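Local coordinates for GDSL-like Lipase/Acylhydrolase family protein (Neisseria meningitidis, PDB 4K7J), which probably removes O-acetyl groups from peptidoglycan, as an esterase of the SGNH hydrolase family, at residues Gly51-Arg55 against Glu203-Gly207; Ile284-Glu289 against Gln309-Val315; Trp339-Trp344 against Lys355-Arg359. All blocks are in the same frame, centred on the assembly; numbering follows the deposited sequence.

Contact 1: residues Gly51-Arg55 against Glu203-Gly207; sequences GETFR and ENPAG
Arg55 and Glu203 meet as a salt bridge. The guanidinium and carboxylate planes are 26° apart, so the two groups meet edge to edge, nearly coplanar. NH2 of Arg55 donates to OE1 of Glu203 at 3.1 Å. This bond is fairly straight, 161° at the hydrogen, and uses the syn lone pair of OE1. The second arm, from NE of Arg55 to OE2 of Glu203, is modelled so short that its exact length is doubtful. CG of Glu203 is anti to its carbonyl carbon (chi1 -77°), and the extended chain beyond brings the carboxylate to the guanidinium. Thr53 lies beside the pair. Its CB sits over one face of the guanidinium, and its CG2 is 3.8 Å from OE2 of Glu203.

The packing is also tight at Gly207. Its CA makes a CA-H...O contact of 3.3 Å with O of Gly51.

The outer side is looser. Pro205 and Ala206 point away at the exposed tip of a type I turn. OD1 of Asn204 accepts from N of Ala206 at 2.8 Å, which makes an Asx turn. A CA-H...O contact, 3.5 Å from CA of Gly51 to O of Ala206, links the turn to the other segment.

Asn201 also binds OE2 of Glu203. Helix 38-47 lies against Phe54 and Arg55, and strand 53-60 runs between strands 208-215 and 242-246.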
# COMPACT_ATOMS: atom_id res chain seq x y z
N GLY A 51 22.71 4.54 2.75
CA GLY A 51 22.61 3.10 2.54
C GLY A 51 21.43 2.48 3.26
O GLY A 51 21.14 1.30 3.12
N GLU A 52 20.72 3.28 4.06
CA GLU A 52 19.52 2.78 4.72
C GLU A 52 18.39 2.57 3.70
O GLU A 52 18.48 3.03 2.55
CB GLU A 52 19.08 3.74 5.81
CG GLU A 52 20.02 3.82 6.99
CD GLU A 52 19.61 4.90 7.96
OE1 GLU A 52 19.77 6.09 7.62
OE2 GLU A 52 19.10 4.58 9.06
N THR A 53 17.34 1.86 4.11
CA THR A 53 16.17 1.71 3.25
C THR A 53 15.01 2.51 3.81
O THR A 53 14.59 2.29 4.95
CB THR A 53 15.73 0.24 3.11
OG1 THR A 53 16.75 -0.50 2.42
CG2 THR A 53 14.42 0.14 2.32
N PHE A 54 14.49 3.44 3.01
CA PHE A 54 13.33 4.21 3.43
C PHE A 54 12.09 3.56 2.83
O PHE A 54 11.94 3.51 1.60
CB PHE A 54 13.44 5.67 3.00
CG PHE A 54 12.35 6.55 3.55
CD1 PHE A 54 11.13 6.66 2.89
CD2 PHE A 54 12.55 7.26 4.73
CE1 PHE A 54 10.12 7.47 3.40
CE2 PHE A 54 11.55 8.07 5.25
CZ PHE A 54 10.33 8.18 4.58
N ARG A 55 11.20 3.08 3.70
CA ARG A 55 10.09 2.23 3.27
C ARG A 55 8.76 2.97 3.29
O ARG A 55 8.27 3.36 4.36
CB ARG A 55 10.01 0.98 4.16
CG ARG A 55 11.22 0.06 4.06
CD ARG A 55 11.17 -1.06 5.10
NE ARG A 55 12.44 -1.79 5.14
CZ ARG A 55 13.44 -1.49 5.97
NH1 ARG A 55 13.32 -0.50 6.83
NH2 ARG A 55 14.55 -2.20 5.93
N GLU A 203 14.14 -6.58 -0.77
CA GLU A 203 14.87 -5.32 -0.63
C GLU A 203 16.32 -5.44 -1.11
O GLU A 203 16.99 -6.46 -0.87
CB GLU A 203 14.89 -4.85 0.83
CG GLU A 203 13.61 -4.24 1.33
CD GLU A 203 13.69 -3.77 2.77
OE1 GLU A 203 14.71 -4.05 3.44
OE2 GLU A 203 12.73 -3.13 3.24
N ASN A 204 16.81 -4.40 -1.77
CA ASN A 204 18.19 -4.34 -2.21
C ASN A 204 19.07 -3.86 -1.05
O ASN A 204 18.79 -2.82 -0.44
CB ASN A 204 18.28 -3.45 -3.47
CG ASN A 204 19.60 -2.71 -3.61
OD1 ASN A 204 20.68 -3.22 -3.29
ND2 ASN A 204 19.52 -1.49 -4.14
N PRO A 205 20.13 -4.62 -0.73
CA PRO A 205 21.05 -4.36 0.39
C PRO A 205 21.76 -3.00 0.33
O PRO A 205 22.17 -2.50 1.38
CB PRO A 205 22.08 -5.49 0.26
CG PRO A 205 21.99 -5.92 -1.18
CD PRO A 205 20.54 -5.79 -1.52
N ALA A 206 21.89 -2.42 -0.85
CA ALA A 206 22.48 -1.08 -0.98
C ALA A 206 21.58 0.06 -0.48
O ALA A 206 22.01 1.21 -0.38
CB ALA A 206 22.92 -0.81 -2.42
N GLY A 207 20.32 -0.25 -0.17
CA GLY A 207 19.41 0.75 0.37
C GLY A 207 18.72 1.61 -0.68
O GLY A 207 18.91 1.40 -1.88

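Contact 2: residues Ile284-Glu289 against Gln309-Val315; sequences IIGAPE and QQMQRRV
Gln309 and Gln312 grip the backbone of Ala287 from one helix. OE1 of Gln312 accepts from N of Ala287 at 2.8 Å. The bond is straight, 164° at the hydrogen, and the donor is tilted modestly from the carbonyl plane of the side-chain amide. NE2 of Gln309 donates to O of Ala287 at 2.9 Å. It stands above the plane of that carbonyl, while the oxygen stays close to the plane of the Gln309 amide. Both glutamine chains run extended beyond CG, which carries their amides to the backbone of Ala287. Both polar backbone atoms of this buried alanine are thus satisfied by side chains. The methyl of Ala287 fits between them, with CB 3.6 Å from OE1 of Gln312 and 4.0 Å from CG of Gln309.

Further along the helix the contact turns apolar. CD1 of Ile284 meets CG1 of Val315 at 3.7 Å, with the two side chains at about a right angle.

Strand 281-286, helix 305-318 and strand 322-325 form a beta-alpha-beta unit. The axes of the strand and helix segments pass 8.4 Å apart and run at 156°, close to antiparallel.

A second shell fixes the amides. NE2 of Gln312 also donates to O of Tyr247, while Gln309 is bonded through NE2 to Gln327 and through OE1 to Arg301. Outside the two segments, Arg301 also forms a salt bridge with Glu289, whose carboxylate accepts from the backbone N of Ser335.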
# COMPACT_ATOMS: atom_id res chain seq x y z
N ILE A 284 -2.51 10.91 4.70
CA ILE A 284 -3.87 10.56 4.31
C ILE A 284 -4.19 11.16 2.94
O ILE A 284 -4.11 12.38 2.73
CB ILE A 284 -4.89 11.02 5.36
CG1 ILE A 284 -4.76 10.13 6.61
CG2 ILE A 284 -6.31 10.97 4.80
CD1 ILE A 284 -5.61 10.55 7.78
N ILE A 285 -4.53 10.29 1.99
CA ILE A 285 -4.92 10.71 0.66
C ILE A 285 -6.43 10.92 0.60
O ILE A 285 -7.20 9.97 0.63
CB ILE A 285 -4.49 9.69 -0.40
CG1 ILE A 285 -2.96 9.67 -0.50
CG2 ILE A 285 -5.08 10.05 -1.76
CD1 ILE A 285 -2.43 8.94 -1.71
N GLY A 286 -6.85 12.19 0.56
CA GLY A 286 -8.27 12.50 0.46
C GLY A 286 -8.83 11.91 -0.82
O GLY A 286 -8.15 11.89 -1.84
N ALA A 287 -10.07 11.42 -0.76
CA ALA A 287 -10.68 10.77 -1.91
C ALA A 287 -10.71 11.70 -3.14
O ALA A 287 -10.93 12.91 -3.01
CB ALA A 287 -12.07 10.30 -1.56
N PRO A 288 -10.48 11.13 -4.34
CA PRO A 288 -10.65 11.90 -5.57
C PRO A 288 -12.13 12.19 -5.80
O PRO A 288 -12.96 11.57 -5.14
CB PRO A 288 -10.15 10.95 -6.67
CG PRO A 288 -10.37 9.57 -6.10
CD PRO A 288 -10.09 9.73 -4.62
N GLU A 289 -12.46 13.09 -6.71
CA GLU A 289 -13.85 13.23 -7.08
C GLU A 289 -14.28 11.96 -7.79
O GLU A 289 -13.56 11.44 -8.64
CB GLU A 289 -14.10 14.45 -7.98
CG GLU A 289 -15.58 14.57 -8.39
CD GLU A 289 -15.93 15.89 -9.07
OE1 GLU A 289 -15.51 16.10 -10.23
OE2 GLU A 289 -16.64 16.70 -8.45
N GLN A 309 -14.77 13.20 2.32
CA GLN A 309 -13.54 13.94 2.06
C GLN A 309 -13.21 14.92 3.21
O GLN A 309 -12.04 15.11 3.56
CB GLN A 309 -13.63 14.72 0.74
CG GLN A 309 -13.65 13.85 -0.51
CD GLN A 309 -14.06 14.63 -1.74
OE1 GLN A 309 -14.92 15.50 -1.67
NE2 GLN A 309 -13.40 14.34 -2.86
N GLN A 310 -14.24 15.51 3.78
CA GLN A 310 -14.04 16.48 4.87
C GLN A 310 -13.64 15.77 6.15
O GLN A 310 -12.80 16.26 6.91
CB GLN A 310 -15.29 17.33 5.09
CG GLN A 310 -15.52 18.33 3.99
CD GLN A 310 -16.70 19.24 4.26
OE1 GLN A 310 -17.37 19.15 5.29
NE2 GLN A 310 -16.96 20.14 3.32
N MET A 311 -14.25 14.62 6.39
CA MET A 311 -13.87 13.81 7.54
C MET A 311 -12.40 13.45 7.45
O MET A 311 -11.67 13.55 8.44
CB MET A 311 -14.70 12.53 7.60
CG MET A 311 -14.21 11.58 8.68
SD MET A 311 -14.75 9.91 8.38
CE MET A 311 -13.65 9.48 7.04
N GLN A 312 -11.95 13.06 6.25
CA GLN A 312 -10.56 12.66 6.06
C GLN A 312 -9.59 13.75 6.45
O GLN A 312 -8.57 13.49 7.10
CB GLN A 312 -10.29 12.24 4.62
CG GLN A 312 -11.03 10.98 4.19
CD GLN A 312 -10.74 10.60 2.75
OE1 GLN A 312 -11.17 11.27 1.83
NE2 GLN A 312 -9.99 9.52 2.57
N ARG A 313 -9.88 14.98 6.05
CA ARG A 313 -9.03 16.10 6.41
C ARG A 313 -9.04 16.40 7.91
O ARG A 313 -7.99 16.65 8.49
CB ARG A 313 -9.37 17.36 5.59
CG ARG A 313 -8.37 18.46 5.81
CD ARG A 313 -8.88 19.79 5.31
NE ARG A 313 -8.80 19.89 3.86
CZ ARG A 313 -7.70 20.23 3.19
NH1 ARG A 313 -6.58 20.49 3.85
NH2 ARG A 313 -7.72 20.30 1.87
N ARG A 314 -10.20 16.35 8.55
CA ARG A 314 -10.26 16.50 10.01
C ARG A 314 -9.42 15.44 10.73
O ARG A 314 -8.73 15.74 11.70
CB ARG A 314 -11.70 16.40 10.52
CG ARG A 314 -12.58 17.59 10.21
CD ARG A 314 -13.85 17.57 11.08
NE ARG A 314 -14.72 16.41 10.84
CZ ARG A 314 -15.55 16.32 9.82
NH1 ARG A 314 -15.62 17.30 8.94
NH2 ARG A 314 -16.31 15.25 9.67
N VAL A 315 -9.49 14.20 10.26
CA VAL A 315 -8.69 13.12 10.85
C VAL A 315 -7.20 13.42 10.73
O VAL A 315 -6.44 13.26 11.70
CB VAL A 315 -9.00 11.75 10.20
CG1 VAL A 315 -7.95 10.71 10.61
CG2 VAL A 315 -10.40 11.29 10.58

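Contact 3: residues Trp339-Trp344 against Lys355-Arg359; sequences WLNQGW and KGYRR
The indole of Trp344 is covered on both faces by side chains of helix 354-373. Lys355 crosses one face at about a right angle, with CE 3.8 Å above the ring plane, over its centre. Its CD makes a CH-pi contact with the six-membered ring, and NZ a cation-pi contact with the five-membered one, 4.5 Å from its centroid. On the opposite face lies Arg359. Its CD is 4.0 Å from the centroid of the six-membered ring, and its guanidinium adds a cation-pi contact while tilted 57° to the indole. O of Lys355 meets the ring at its edge, 3.4 Å from CZ3 of Trp344.

Trp339 takes the other side of Arg359. Here the indole and guanidinium planes are nearly parallel, 10° apart, and NH1 lies over the indole face toward its rim. CH2 of Trp339 touches CD of Arg359 at 3.6 Å. At the edge of the Trp339 ring sits O of Gly356. The Arg359 chain, extended from CG to NE with CG anti to the backbone N (chi1 177°), therefore threads between two indoles.

The backbones close up at Gly356. Its CA is 3.1 Å from O of Trp344, a CA-H...O contact.

OG of Ser353, just ahead of the helix, bonds O of Gly343 and, weakly, N of Gly356. Gly343, at positive phi, is the C-prime residue of a Schellman motif that ends helix 336-341. Tyr357 touches His351, in the loop before helix 354-373, consistent with the place of the catalytic histidine in SGNH hydrolases.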
# COMPACT_ATOMS: atom_id res chain seq x y z
N TRP A 339 -11.82 14.92 -16.72
CA TRP A 339 -10.81 13.86 -16.75
C TRP A 339 -11.28 12.68 -17.60
O TRP A 339 -10.51 12.11 -18.38
CB TRP A 339 -10.46 13.39 -15.33
CG TRP A 339 -9.37 14.21 -14.69
CD1 TRP A 339 -9.36 15.57 -14.52
CD2 TRP A 339 -8.13 13.73 -14.14
NE1 TRP A 339 -8.20 15.96 -13.90
CE2 TRP A 339 -7.43 14.85 -13.66
CE3 TRP A 339 -7.56 12.46 -14.00
CZ2 TRP A 339 -6.18 14.75 -13.05
CZ3 TRP A 339 -6.32 12.36 -13.39
CH2 TRP A 339 -5.64 13.49 -12.92
N LEU A 340 -12.55 12.33 -17.43
CA LEU A 340 -13.18 11.24 -18.16
C LEU A 340 -13.18 11.57 -19.66
O LEU A 340 -12.80 10.75 -20.49
CB LEU A 340 -14.61 11.08 -17.65
CG LEU A 340 -15.48 9.87 -18.00
CD1 LEU A 340 -16.58 9.76 -16.96
CD2 LEU A 340 -16.08 9.99 -19.40
N ASN A 341 -13.61 12.78 -19.99
CA ASN A 341 -13.70 13.17 -21.40
C ASN A 341 -12.34 13.10 -22.09
O ASN A 341 -12.27 12.88 -23.29
CB ASN A 341 -14.31 14.56 -21.56
CG ASN A 341 -15.77 14.60 -21.20
OD1 ASN A 341 -16.27 15.61 -20.70
ND2 ASN A 341 -16.48 13.50 -21.46
N GLN A 342 -11.27 13.29 -21.33
CA GLN A 342 -9.95 13.35 -21.92
C GLN A 342 -9.16 12.05 -21.79
O GLN A 342 -7.98 11.99 -22.15
CB GLN A 342 -9.17 14.54 -21.37
CG GLN A 342 -9.89 15.86 -21.62
CD GLN A 342 -8.99 17.05 -21.40
OE1 GLN A 342 -7.80 17.00 -21.69
NE2 GLN A 342 -9.55 18.13 -20.87
N GLY A 343 -9.81 11.00 -21.30
CA GLY A 343 -9.17 9.70 -21.21
C GLY A 343 -8.25 9.49 -20.02
O GLY A 343 -7.56 8.47 -19.93
N TRP A 344 -8.23 10.45 -19.09
CA TRP A 344 -7.45 10.30 -17.86
C TRP A 344 -8.25 9.55 -16.78
O TRP A 344 -7.71 9.19 -15.74
CB TRP A 344 -6.99 11.65 -17.34
CG TRP A 344 -6.14 12.42 -18.32
CD1 TRP A 344 -6.58 13.27 -19.28
CD2 TRP A 344 -4.71 12.39 -18.42
NE1 TRP A 344 -5.52 13.79 -19.98
CE2 TRP A 344 -4.36 13.26 -19.48
CE3 TRP A 344 -3.69 11.72 -17.74
CZ2 TRP A 344 -3.03 13.48 -19.86
CZ3 TRP A 344 -2.37 11.93 -18.11
CH2 TRP A 344 -2.05 12.81 -19.17
N LYS A 355 -2.90 6.22 -17.40
CA LYS A 355 -2.18 7.49 -17.44
C LYS A 355 -2.76 8.47 -16.41
O LYS A 355 -2.04 9.34 -15.90
CB LYS A 355 -2.15 8.09 -18.85
CG LYS A 355 -3.50 8.53 -19.41
CD LYS A 355 -3.32 9.23 -20.75
CE LYS A 355 -4.62 9.84 -21.24
NZ LYS A 355 -4.47 10.40 -22.61
N GLY A 356 -4.03 8.31 -16.08
CA GLY A 356 -4.65 9.12 -15.05
C GLY A 356 -4.01 8.85 -13.70
O GLY A 356 -3.67 9.77 -12.96
N TYR A 357 -3.83 7.57 -13.38
CA TYR A 357 -3.17 7.23 -12.12
C TYR A 357 -1.71 7.70 -12.11
O TYR A 357 -1.21 8.18 -11.08
CB TYR A 357 -3.24 5.72 -11.85
CG TYR A 357 -4.60 5.22 -11.42
CD1 TYR A 357 -5.23 5.74 -10.28
CD2 TYR A 357 -5.27 4.24 -12.14
CE1 TYR A 357 -6.47 5.29 -9.89
CE2 TYR A 357 -6.52 3.78 -11.75
CZ TYR A 357 -7.11 4.31 -10.62
OH TYR A 357 -8.35 3.87 -10.22
N ARG A 358 -1.03 7.55 -13.24
CA ARG A 358 0.36 7.97 -13.33
C ARG A 358 0.46 9.47 -13.09
O ARG A 358 1.35 9.93 -12.37
CB ARG A 358 0.98 7.62 -14.69
CG ARG A 358 2.48 7.93 -14.76
CD ARG A 358 2.99 8.02 -16.20
NE ARG A 358 2.39 9.13 -16.94
CZ ARG A 358 1.77 9.01 -18.11
NH1 ARG A 358 1.69 7.82 -18.70
NH2 ARG A 358 1.25 10.07 -18.70
N ARG A 359 -0.47 10.22 -13.67
CA ARG A 359 -0.48 11.68 -13.56
C ARG A 359 -0.69 12.12 -12.12
O ARG A 359 0.03 12.97 -11.59
CB ARG A 359 -1.57 12.28 -14.46
CG ARG A 359 -1.72 13.80 -14.39
CD ARG A 359 -2.95 14.28 -15.20
NE ARG A 359 -3.02 15.74 -15.31
CZ ARG A 359 -3.97 16.41 -15.95
NH1 ARG A 359 -4.97 15.78 -16.56
NH2 ARG A 359 -3.93 17.74 -15.99

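Contact 2 is the buried one, while contacts 1 and 3 are partly exposed. Contacts 1 and 2 reach the same mixed sheet through different strands, 53-60 and 281-286, on opposite sides of the chain's centre. Contact 3 involves no strand and joins the end of one helix to the start of another. The chemistry follows the setting. Contact 1 relies on a salt bridge and close glycine backbone, contact 2 on neutral amides bonded to buried backbone atoms, and contact 3 on cationic chains against indoles. Contacts 2 and 3 are the nearest pair, about 7 Å between nearest atoms, but none of the three touches another.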